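Local coordinates for glutamate--LysW ligase ArgX (Sulfolobus tokodaii, PDB 3VPB), which probably catalyses the ATP-dependent attachment of glutamate to the C-terminal glutamate of the carrier protein LysW in arginine biosynthesis, at residues R59-S64 against D79-C84; S92-E97 against V223-I228; V234-L239 against N249-V254. All coordinates share one frame; numbering follows the deposited sequence.

Contact 1: residues R59-S64 against D79-C84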
loop_
_atom_site.group_PDB
_atom_site.type_symbol
_atom_site.label_atom_id
_atom_site.label_comp_id
_atom_site.label_asym_id
_atom_site.label_seq_id
_atom_site.Cartn_x
_atom_site.Cartn_y
_atom_site.Cartn_z
ATOM N N ARG B 59 4.613 11.236 -12.838
ATOM C CA ARG B 59 5.385 12.485 -13.007
ATOM C C ARG B 59 5.470 12.911 -14.465
ATOM O O ARG B 59 5.338 14.095 -14.767
ATOM C CB ARG B 59 6.797 12.379 -12.429
ATOM C CG ARG B 59 6.827 12.293 -10.915
ATOM C CD ARG B 59 8.182 12.699 -10.380
ATOM N NE ARG B 59 8.202 12.570 -8.927
ATOM C CZ ARG B 59 8.993 11.730 -8.271
ATOM N NH1 ARG B 59 8.941 11.692 -6.951
ATOM N NH2 ARG B 59 9.875 10.960 -8.932
ATOM N N ALA B 60 5.655 11.950 -15.379
ATOM C CA ALA B 60 5.655 12.257 -16.798
ATOM C C ALA B 60 4.293 12.800 -17.236
ATOM O O ALA B 60 4.216 13.808 -17.961
ATOM C CB ALA B 60 6.041 10.991 -17.633
ATOM N N LEU B 61 3.229 12.112 -16.829
ATOM C CA LEU B 61 1.866 12.513 -17.174
ATOM C C LEU B 61 1.545 13.916 -16.679
ATOM O O LEU B 61 1.073 14.770 -17.438
ATOM C CB LEU B 61 0.850 11.509 -16.614
ATOM C CG LEU B 61 -0.614 11.793 -16.900
ATOM C CD1 LEU B 61 -0.930 11.833 -18.450
ATOM C CD2 LEU B 61 -1.491 10.789 -16.203
ATOM N N TYR B 62 1.857 14.178 -15.422
ATOM C CA TYR B 62 1.434 15.431 -14.812
ATOM C C TYR B 62 2.318 16.606 -15.206
ATOM O O TYR B 62 1.787 17.713 -15.395
ATOM C CB TYR B 62 1.327 15.308 -13.282
ATOM C CG TYR B 62 0.269 14.324 -12.837
ATOM C CD1 TYR B 62 0.480 13.488 -11.745
ATOM C CD2 TYR B 62 -0.930 14.191 -13.531
ATOM C CE1 TYR B 62 -0.507 12.578 -11.366
ATOM C CE2 TYR B 62 -1.914 13.297 -13.149
ATOM C CZ TYR B 62 -1.681 12.484 -12.050
ATOM O OH TYR B 62 -2.641 11.587 -11.655
ATOM N N SER B 63 3.635 16.400 -15.350
ATOM C CA SER B 63 4.498 17.502 -15.789
ATOM C C SER B 63 4.086 17.917 -17.197
ATOM O O SER B 63 4.039 19.111 -17.494
ATOM C CB SER B 63 5.986 17.133 -15.745
ATOM O OG SER B 63 6.284 15.972 -16.514
ATOM N N SER B 64 3.778 16.931 -18.049
ATOM C CA SER B 64 3.356 17.199 -19.434
ATOM C C SER B 64 2.048 18.010 -19.449
ATOM O O SER B 64 1.898 18.965 -20.205
ATOM C CB SER B 64 3.199 15.883 -20.205
ATOM O OG SER B 64 2.956 16.090 -21.586
ATOM N N ASP B 79 -1.771 13.226 -23.507
ATOM C CA ASP B 79 -2.772 12.309 -24.038
ATOM C C ASP B 79 -2.082 11.013 -24.485
ATOM O O ASP B 79 -2.598 9.928 -24.233
ATOM C CB ASP B 79 -3.592 12.973 -25.159
ATOM C CG ASP B 79 -4.647 13.973 -24.627
ATOM O OD1 ASP B 79 -5.016 14.926 -25.366
ATOM O OD2 ASP B 79 -5.105 13.832 -23.470
ATOM N N VAL B 80 -0.889 11.135 -25.060
ATOM C CA VAL B 80 -0.092 9.985 -25.488
ATOM C C VAL B 80 0.431 9.228 -24.247
ATOM O O VAL B 80 0.360 7.996 -24.170
ATOM C CB VAL B 80 1.069 10.438 -26.376
ATOM C CG1 VAL B 80 2.048 9.298 -26.616
ATOM C CG2 VAL B 80 0.513 10.979 -27.729
ATOM N N ILE B 81 0.934 9.971 -23.274
ATOM C CA ILE B 81 1.429 9.350 -22.022
ATOM C C ILE B 81 0.317 8.514 -21.343
ATOM O O ILE B 81 0.533 7.362 -20.953
ATOM C CB ILE B 81 2.071 10.391 -21.070
ATOM C CG1 ILE B 81 3.365 10.939 -21.686
ATOM C CG2 ILE B 81 2.406 9.723 -19.726
ATOM C CD1 ILE B 81 3.848 12.299 -21.112
ATOM N N ASN B 82 -0.876 9.083 -21.238
ATOM C CA ASN B 82 -2.024 8.418 -20.606
ATOM C C ASN B 82 -2.341 7.083 -21.303
ATOM O O ASN B 82 -2.490 6.029 -20.655
ATOM C CB ASN B 82 -3.231 9.361 -20.665
ATOM C CG ASN B 82 -3.942 9.553 -19.306
ATOM O OD1 ASN B 82 -3.607 8.936 -18.290
ATOM N ND2 ASN B 82 -4.939 10.418 -19.302
ATOM N N VAL B 83 -2.373 7.125 -22.631
ATOM C CA VAL B 83 -2.753 5.967 -23.413
ATOM C C VAL B 83 -1.624 4.920 -23.492
ATOM O O VAL B 83 -1.876 3.754 -23.254
ATOM C CB VAL B 83 -3.314 6.393 -24.801
ATOM C CG1 VAL B 83 -3.548 5.170 -25.679
ATOM C CG2 VAL B 83 -4.634 7.126 -24.588
ATOM N N CYS B 84 -0.388 5.338 -23.771
ATOM C CA CYS B 84 0.720 4.377 -23.914
ATOM C C CYS B 84 1.129 3.820 -22.571
ATOM O O CYS B 84 1.601 2.694 -22.484
ATOM C CB CYS B 84 1.939 5.034 -24.532
ATOM S SG CYS B 84 1.726 5.432 -26.203
#
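Both methyls of Leu61 lie over one face of the Asn82 side-chain amide: CD1 stands almost straight above CG, at 3.9 Å from that Asn82 atom, while CD2 sits over the oxygen, 3.5 Å from Asn82 OD1. No hydrogen bond joins the two side chains; the amide serves as a flat wall against which a branched end rests. A second flat group, the backbone carbonyl of Ala60, is met in the same manner, with Ile81 CD1 above its plane and 3.5 Å from Ala60 O. Leu61 reaches the amide because its CG is anti to the backbone N (chi1 -180°), which carries its fork across to Asn82. With an alanine here, both methyls would be missing, and the Asn82 amide would probably lose the cover on that face and become freer to turn. The two helices run nearly antiparallel, at 159°, with their axes 9.1 Å apart. They belong to the Rossmann-like pre-ATP-grasp domain: helix 57-69 makes the beta-alpha-beta crossover between parallel strands 49-52 and 73-75, and helix 78-84 follows the second of these. Between them Ile81 is the wedge. Its CG2 lies against the Leu61 backbone, 3.8 Å from Leu61 CA, and its CD1 continues past Ala60 to the CB of Ser64. Ile52, on strand 49-52, lines the floor under Ala60, Ser64 and Ile81. Toward the second subunit, Leu89 of that other copy packs on both Leu61 and Asn82.

Contact 2: residues S92-E97 against V223-I228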
loop_
_atom_site.group_PDB
_atom_site.type_symbol
_atom_site.label_atom_id
_atom_site.label_comp_id
_atom_site.label_asym_id
_atom_site.label_seq_id
_atom_site.Cartn_x
_atom_site.Cartn_y
_atom_site.Cartn_z
ATOM N N SER B 92 -7.132 -1.164 -26.383
ATOM C CA SER B 92 -8.420 -0.675 -26.919
ATOM C C SER B 92 -8.290 0.023 -28.286
ATOM O O SER B 92 -9.030 -0.315 -29.241
ATOM C CB SER B 92 -9.121 0.281 -25.932
ATOM O OG SER B 92 -10.440 0.554 -26.367
ATOM N N LYS B 93 -7.377 0.992 -28.369
ATOM C CA LYS B 93 -7.166 1.789 -29.590
ATOM C C LYS B 93 -6.640 0.890 -30.706
ATOM O O LYS B 93 -7.129 0.937 -31.841
ATOM C CB LYS B 93 -6.180 2.933 -29.362
ATOM C CG LYS B 93 -6.690 4.107 -28.532
ATOM C CD LYS B 93 -7.972 4.726 -29.081
ATOM C CE LYS B 93 -8.396 5.967 -28.260
ATOM N NZ LYS B 93 -8.969 5.619 -26.927
ATOM N N LEU B 94 -5.657 0.051 -30.377
ATOM C CA LEU B 94 -5.055 -0.829 -31.393
ATOM C C LEU B 94 -6.081 -1.832 -31.938
ATOM O O LEU B 94 -6.231 -1.995 -33.158
ATOM C CB LEU B 94 -3.837 -1.567 -30.807
ATOM C CG LEU B 94 -2.646 -0.681 -30.420
ATOM C CD1 LEU B 94 -1.521 -1.523 -29.818
ATOM C CD2 LEU B 94 -2.139 0.148 -31.583
ATOM N N TYR B 95 -6.800 -2.476 -31.026
ATOM C CA TYR B 95 -7.762 -3.498 -31.404
ATOM C C TYR B 95 -8.812 -2.921 -32.322
ATOM O O TYR B 95 -9.150 -3.525 -33.332
ATOM C CB TYR B 95 -8.424 -4.173 -30.190
ATOM C CG TYR B 95 -9.347 -5.300 -30.604
ATOM C CD1 TYR B 95 -8.847 -6.574 -30.872
ATOM C CD2 TYR B 95 -10.723 -5.075 -30.767
ATOM C CE1 TYR B 95 -9.706 -7.609 -31.278
ATOM C CE2 TYR B 95 -11.576 -6.089 -31.188
ATOM C CZ TYR B 95 -11.062 -7.343 -31.439
ATOM O OH TYR B 95 -11.921 -8.332 -31.842
ATOM N N ARG B 96 -9.346 -1.769 -31.936
ATOM C CA ARG B 96 -10.380 -1.093 -32.690
ATOM C C ARG B 96 -9.997 -0.820 -34.140
ATOM O O ARG B 96 -10.858 -0.838 -35.026
ATOM C CB ARG B 96 -10.683 0.229 -32.006
ATOM C CG ARG B 96 -11.993 0.226 -31.333
ATOM C CD ARG B 96 -13.045 0.606 -32.339
ATOM N NE ARG B 96 -12.787 1.951 -32.841
ATOM C CZ ARG B 96 -13.297 2.444 -33.966
ATOM N NH1 ARG B 96 -14.102 1.705 -34.730
ATOM N NH2 ARG B 96 -12.990 3.679 -34.328
ATOM N N GLU B 97 -8.715 -0.560 -34.373
ATOM C CA GLU B 97 -8.228 -0.201 -35.708
ATOM C C GLU B 97 -7.615 -1.385 -36.467
ATOM O O GLU B 97 -7.023 -1.200 -37.530
ATOM C CB GLU B 97 -7.199 0.909 -35.614
ATOM C CG GLU B 97 -7.579 2.071 -34.721
ATOM C CD GLU B 97 -8.445 3.099 -35.408
ATOM O OE1 GLU B 97 -9.644 2.823 -35.628
ATOM O OE2 GLU B 97 -7.929 4.199 -35.701
ATOM N N VAL B 223 4.528 1.293 -37.868
ATOM C CA VAL B 223 4.084 2.616 -38.288
ATOM C C VAL B 223 2.587 2.816 -38.031
ATOM O O VAL B 223 2.177 3.856 -37.519
ATOM C CB VAL B 223 4.518 2.964 -39.741
ATOM C CG1 VAL B 223 3.878 4.274 -40.209
ATOM C CG2 VAL B 223 6.063 3.092 -39.801
ATOM N N LYS B 224 1.780 1.817 -38.370
ATOM C CA LYS B 224 0.345 1.907 -38.155
ATOM C C LYS B 224 0.018 2.054 -36.653
ATOM O O LYS B 224 -0.791 2.908 -36.255
ATOM C CB LYS B 224 -0.352 0.698 -38.763
ATOM C CG LYS B 224 -1.878 0.685 -38.592
ATOM C CD LYS B 224 -2.532 1.769 -39.424
ATOM C CE LYS B 224 -3.919 2.150 -38.887
ATOM N NZ LYS B 224 -4.391 3.438 -39.515
ATOM N N ALA B 225 0.679 1.247 -35.826
ATOM C CA ALA B 225 0.457 1.263 -34.365
ATOM C C ALA B 225 0.743 2.639 -33.744
ATOM O O ALA B 225 -0.075 3.206 -32.995
ATOM C CB ALA B 225 1.297 0.172 -33.703
ATOM N N VAL B 226 1.893 3.195 -34.104
ATOM C CA VAL B 226 2.283 4.531 -33.648
ATOM C C VAL B 226 1.368 5.647 -34.161
ATOM O O VAL B 226 1.160 6.651 -33.466
ATOM C CB VAL B 226 3.742 4.838 -34.031
ATOM C CG1 VAL B 226 4.136 6.207 -33.528
ATOM C CG2 VAL B 226 4.667 3.773 -33.436
ATOM N N SER B 227 0.866 5.498 -35.384
ATOM C CA SER B 227 -0.025 6.493 -35.947
ATOM C C SER B 227 -1.368 6.472 -35.247
ATOM O O SER B 227 -1.997 7.517 -35.093
ATOM C CB SER B 227 -0.215 6.270 -37.441
ATOM O OG SER B 227 1.015 6.444 -38.122
ATOM N N ILE B 228 -1.812 5.290 -34.829
ATOM C CA ILE B 228 -3.075 5.177 -34.098
ATOM C C ILE B 228 -3.006 5.945 -32.773
ATOM O O ILE B 228 -3.956 6.634 -32.398
ATOM C CB ILE B 228 -3.454 3.691 -33.861
ATOM C CG1 ILE B 228 -3.945 3.072 -35.172
ATOM C CG2 ILE B 228 -4.558 3.544 -32.800
ATOM C CD1 ILE B 228 -3.812 1.551 -35.168
HETATM O O HOH W 1 -6.729 3.515 -38.589
#
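Two helices of the ATP-grasp domain meet here on one face of the sheet that contains strands 233-241 and 245-252, where Ile228 of helix 216-229 is set against Lys93 near the C-terminal end of helix 87-96 and Glu97 just beyond it. The two branches of Ile228 divide the work. CG2 lies 3.9 Å from Lys93 CB and also faces the carbonyl of that residue, whereas CD1 presses on the root of Glu97, 3.5 Å from Glu97 CB. The two side chains run past one another head to tail, so the aliphatic part of the acid is laid along the isoleucine, with Glu97 CG 3.8 Å from Ile228 CG1. A bend at chi2 (-84°) then turns the carboxylate off this apolar strip. Deeper in, Leu94 CD2 comes within 4.0 Å of Ala225 CB, and the small alanine lets the leucine come close to the backbone of the other helix. The axes are 9.9 Å apart at an angle of 123°. Leu94 carries the contact down onto the sheet, touching Val248 and Leu251 of strand 245-252, the strand that holds metal ligands further on. The outer margin is polar and loosely held. Glu97 OE2 and Lys224 NZ stand 5.3 Å apart, too far for direct pairing; a water lies between them, weakly bonded to the acid and unusually close to the amine, so the bridge is best taken as tentative. Lys93 starts toward Ile228, but its bent chain leads the amine off to a long, weak ion pair with Asp79 of the second subunit.

Contact 3: residues V234-L239 against N249-V254. With MG (magnesium ion), chain N; ZN (zinc ion), chain O; ADP (adenosine-5'-diphosphate), chain L.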
loop_
_atom_site.group_PDB
_atom_site.type_symbol
_atom_site.label_atom_id
_atom_site.label_comp_id
_atom_site.label_asym_id
_atom_site.label_seq_id
_atom_site.Cartn_x
_atom_site.Cartn_y
_atom_site.Cartn_z
ATOM N N VAL B 234 8.327 7.280 -29.296
ATOM C CA VAL B 234 7.806 6.149 -28.516
ATOM C C VAL B 234 8.516 4.851 -28.866
ATOM O O VAL B 234 9.081 4.710 -29.969
ATOM C CB VAL B 234 6.278 5.940 -28.713
ATOM C CG1 VAL B 234 5.442 7.102 -28.102
ATOM C CG2 VAL B 234 5.954 5.733 -30.195
ATOM N N SER B 235 8.487 3.902 -27.938
ATOM C CA SER B 235 8.941 2.561 -28.272
ATOM C C SER B 235 7.747 1.629 -28.422
ATOM O O SER B 235 6.625 1.912 -27.950
ATOM C CB SER B 235 9.954 2.026 -27.239
ATOM O OG SER B 235 9.334 1.874 -25.989
ATOM N N ILE B 236 7.985 0.529 -29.133
ATOM C CA ILE B 236 6.950 -0.449 -29.401
ATOM C C ILE B 236 7.552 -1.828 -29.150
ATOM O O ILE B 236 8.698 -2.108 -29.571
ATOM C CB ILE B 236 6.462 -0.395 -30.874
ATOM C CG1 ILE B 236 6.183 1.038 -31.347
ATOM C CG2 ILE B 236 5.179 -1.225 -31.047
ATOM C CD1 ILE B 236 7.436 1.892 -31.806
ATOM N N ASP B 237 6.783 -2.669 -28.450
ATOM C CA ASP B 237 7.157 -4.050 -28.196
ATOM C C ASP B 237 6.308 -4.930 -29.109
ATOM O O ASP B 237 5.069 -4.821 -29.137
ATOM C CB ASP B 237 6.862 -4.484 -26.739
ATOM C CG ASP B 237 7.723 -3.791 -25.691
ATOM O OD1 ASP B 237 8.286 -2.711 -25.929
ATOM O OD2 ASP B 237 7.836 -4.359 -24.560
ATOM N N ILE B 238 6.977 -5.826 -29.837
ATOM C CA ILE B 238 6.276 -6.776 -30.706
ATOM C C ILE B 238 6.662 -8.233 -30.400
ATOM O O ILE B 238 7.818 -8.537 -30.107
ATOM C CB ILE B 238 6.523 -6.415 -32.196
ATOM C CG1 ILE B 238 5.706 -5.162 -32.531
ATOM C CG2 ILE B 238 6.162 -7.601 -33.138
ATOM C CD1 ILE B 238 6.120 -4.474 -33.815
ATOM N N LEU B 239 5.650 -9.106 -30.404
ATOM C CA LEU B 239 5.824 -10.534 -30.207
ATOM C C LEU B 239 5.586 -11.245 -31.528
ATOM O O LEU B 239 4.842 -10.752 -32.398
ATOM C CB LEU B 239 4.839 -11.076 -29.166
ATOM C CG LEU B 239 5.002 -10.491 -27.759
ATOM C CD1 LEU B 239 3.733 -10.725 -26.943
ATOM C CD2 LEU B 239 6.240 -11.111 -27.129
ATOM N N ASN B 249 2.440 -5.911 -28.609
ATOM C CA ASN B 249 2.249 -6.155 -27.200
ATOM C C ASN B 249 2.066 -4.882 -26.371
ATOM O O ASN B 249 1.251 -4.857 -25.445
ATOM C CB ASN B 249 3.440 -6.956 -26.690
ATOM C CG ASN B 249 3.258 -7.451 -25.283
ATOM O OD1 ASN B 249 2.151 -7.764 -24.851
ATOM N ND2 ASN B 249 4.366 -7.546 -24.558
ATOM N N GLU B 250 2.857 -3.848 -26.639
ATOM C CA GLU B 250 2.678 -2.570 -25.931
ATOM C C GLU B 250 3.424 -1.452 -26.629
ATOM O O GLU B 250 4.226 -1.703 -27.525
ATOM C CB GLU B 250 3.136 -2.646 -24.480
ATOM C CG GLU B 250 4.644 -2.855 -24.313
ATOM C CD GLU B 250 5.147 -2.330 -22.983
ATOM O OE1 GLU B 250 6.316 -2.643 -22.621
ATOM O OE2 GLU B 250 4.385 -1.571 -22.323
ATOM N N LEU B 251 3.153 -0.228 -26.196
ATOM C CA LEU B 251 3.944 0.932 -26.580
ATOM C C LEU B 251 4.400 1.626 -25.329
ATOM O O LEU B 251 3.780 1.462 -24.291
ATOM C CB LEU B 251 3.124 1.903 -27.449
ATOM C CG LEU B 251 2.934 1.446 -28.906
ATOM C CD1 LEU B 251 1.670 0.608 -29.056
ATOM C CD2 LEU B 251 2.923 2.612 -29.865
ATOM N N ASN B 252 5.491 2.376 -25.395
ATOM C CA ASN B 252 5.985 3.059 -24.204
ATOM C C ASN B 252 6.251 4.521 -24.483
ATOM O O ASN B 252 6.843 4.859 -25.516
ATOM C CB ASN B 252 7.243 2.372 -23.682
ATOM C CG ASN B 252 7.015 0.879 -23.366
ATOM O OD1 ASN B 252 6.544 0.534 -22.285
ATOM N ND2 ASN B 252 7.360 0.004 -24.312
ATOM N N ASP B 253 5.860 5.373 -23.533
ATOM C CA ASP B 253 5.877 6.824 -23.729
ATOM C C ASP B 253 7.129 7.577 -23.273
ATOM O O ASP B 253 7.326 8.732 -23.669
ATOM C CB ASP B 253 4.618 7.460 -23.132
ATOM C CG ASP B 253 4.412 7.100 -21.670
ATOM O OD1 ASP B 253 5.258 7.490 -20.842
ATOM O OD2 ASP B 253 3.379 6.458 -21.342
ATOM N N VAL B 254 7.963 6.949 -22.446
ATOM C CA VAL B 254 9.267 7.516 -22.056
ATOM C C VAL B 254 10.342 6.475 -22.350
ATOM O O VAL B 254 10.865 5.801 -21.439
ATOM C CB VAL B 254 9.334 7.970 -20.574
ATOM C CG1 VAL B 254 10.670 8.707 -20.298
ATOM C CG2 VAL B 254 8.168 8.930 -20.216
HETATM MG MG MG N . 7.661 -4.233 -22.501
HETATM ZN ZN ZN O . 6.316 -1.365 -20.916
HETATM P PB ADP L . 6.404 -4.200 -19.604
HETATM O O1B ADP L . 5.736 -2.898 -19.847
HETATM O O2B ADP L . 7.681 -4.450 -20.389
HETATM O O3B ADP L . 6.552 -4.596 -18.163
HETATM P PA ADP L . 5.369 -6.231 -21.406
HETATM O O1A ADP L . 3.902 -6.538 -21.690
HETATM O O2A ADP L . 6.304 -5.662 -22.450
HETATM O O3A ADP L . 5.328 -5.294 -20.100
HETATM O "O5'" ADP L . 5.992 -7.604 -20.852
HETATM C "C5'" ADP L . 7.365 -7.766 -20.498
HETATM C "C4'" ADP L . 7.914 -9.028 -21.135
HETATM O "O4'" ADP L . 7.067 -10.128 -20.786
HETATM C "C3'" ADP L . 7.858 -8.934 -22.663
HETATM O "O3'" ADP L . 9.070 -8.378 -23.187
HETATM C "C2'" ADP L . 7.693 -10.377 -23.078
HETATM O "O2'" ADP L . 8.962 -11.047 -23.075
HETATM C "C1'" ADP L . 6.878 -10.945 -21.947
HETATM N N9 ADP L . 5.442 -10.942 -22.287
HETATM C C8 ADP L . 4.500 -10.041 -21.907
HETATM N N7 ADP L . 3.308 -10.430 -22.383
HETATM C C5 ADP L . 3.487 -11.582 -23.061
HETATM C C6 ADP L . 2.645 -12.503 -23.833
HETATM N N6 ADP L . 1.322 -12.275 -23.935
HETATM N N1 ADP L . 3.222 -13.627 -24.356
HETATM C C2 ADP L . 4.531 -13.882 -24.244
HETATM N N3 ADP L . 5.363 -13.044 -23.573
HETATM C C4 ADP L . 4.886 -11.910 -22.992
HETATM O O HOH W 2 6.917 -7.253 -25.214
HETATM O O HOH W 3 9.234 -5.663 -22.632
HETATM O O HOH W 4 5.539 0.081 -19.606
#
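Asp237 and Glu250 stand side by side across the antiparallel strands, their carboxylate planes 87° apart, and here the contact is tight: Asp237 OD2 and Glu250 OE1 come within 3.0 Å because magnesium holds both. Glu250 OE1 also binds zinc, bridging the two ions, and OE1 and OE2 together chelate the zinc. Its CG lies between backbone N and carbonyl carbon (chi1 66°), the crowded position, from which the extended chain brings the carboxylate to the metals. Asn252 divides its amide: OD1 binds zinc at 2.4 Å, while ND2 donates to Ser235 OG over 3.2 Å, which helps fix which way the amide is turned. Ser235 OG in turn meets Glu56 of the LysW chain. Arg178 makes a salt bridge to Asp237 OD1 and Arg192 a hydrogen bond to OD2, charges likely to steady the carboxylate. The backbone pairing is firm, with Asp237 N bonded to Glu250 O at 2.9 Å. At a classic beta bulge, Asp237 O receives Asn249 N at 2.9 Å and, weakly, Glu250 N. The opposite face is apolar and closed, Ile236 CG1 lying 3.9 Å from Leu251 CD2, beneath helices 216-229 and 87-96. The nucleotide side is looser and wetter: one water links Asp237 OD2 with Asn249 ND2, whose amide oxygen is bonded by Lys127, and two others ligate the metals. Adjacent strands offering an aspartate, a bridging glutamate and an asparagine to two metal ions on nucleotide phosphates are the signature of the ATP-grasp active site; zinc here occupies the second magnesium position.

Contact 3 is the buried core, nearest the centre of the chain, and the only one of the three to bind metal and nucleotide; its cohesion is backbone bonding, carboxylates and ions. Contacts 1 and 2 are helix pairs without a hydrogen bond directly across them. Contact 1 is buried in the pre-ATP-grasp domain, whereas contact 2 is partly open at a polar rim, and both touch the second subunit. Each flanks the hairpin: Cys84 and Leu94 reach Leu251 from contacts 1 and 2, Val226 packs on Val234 and Ile236, and Ala60 meets Val254. Helices 78-84 and 87-96 follow each other in the chain, leading from contact 1 into contact 2.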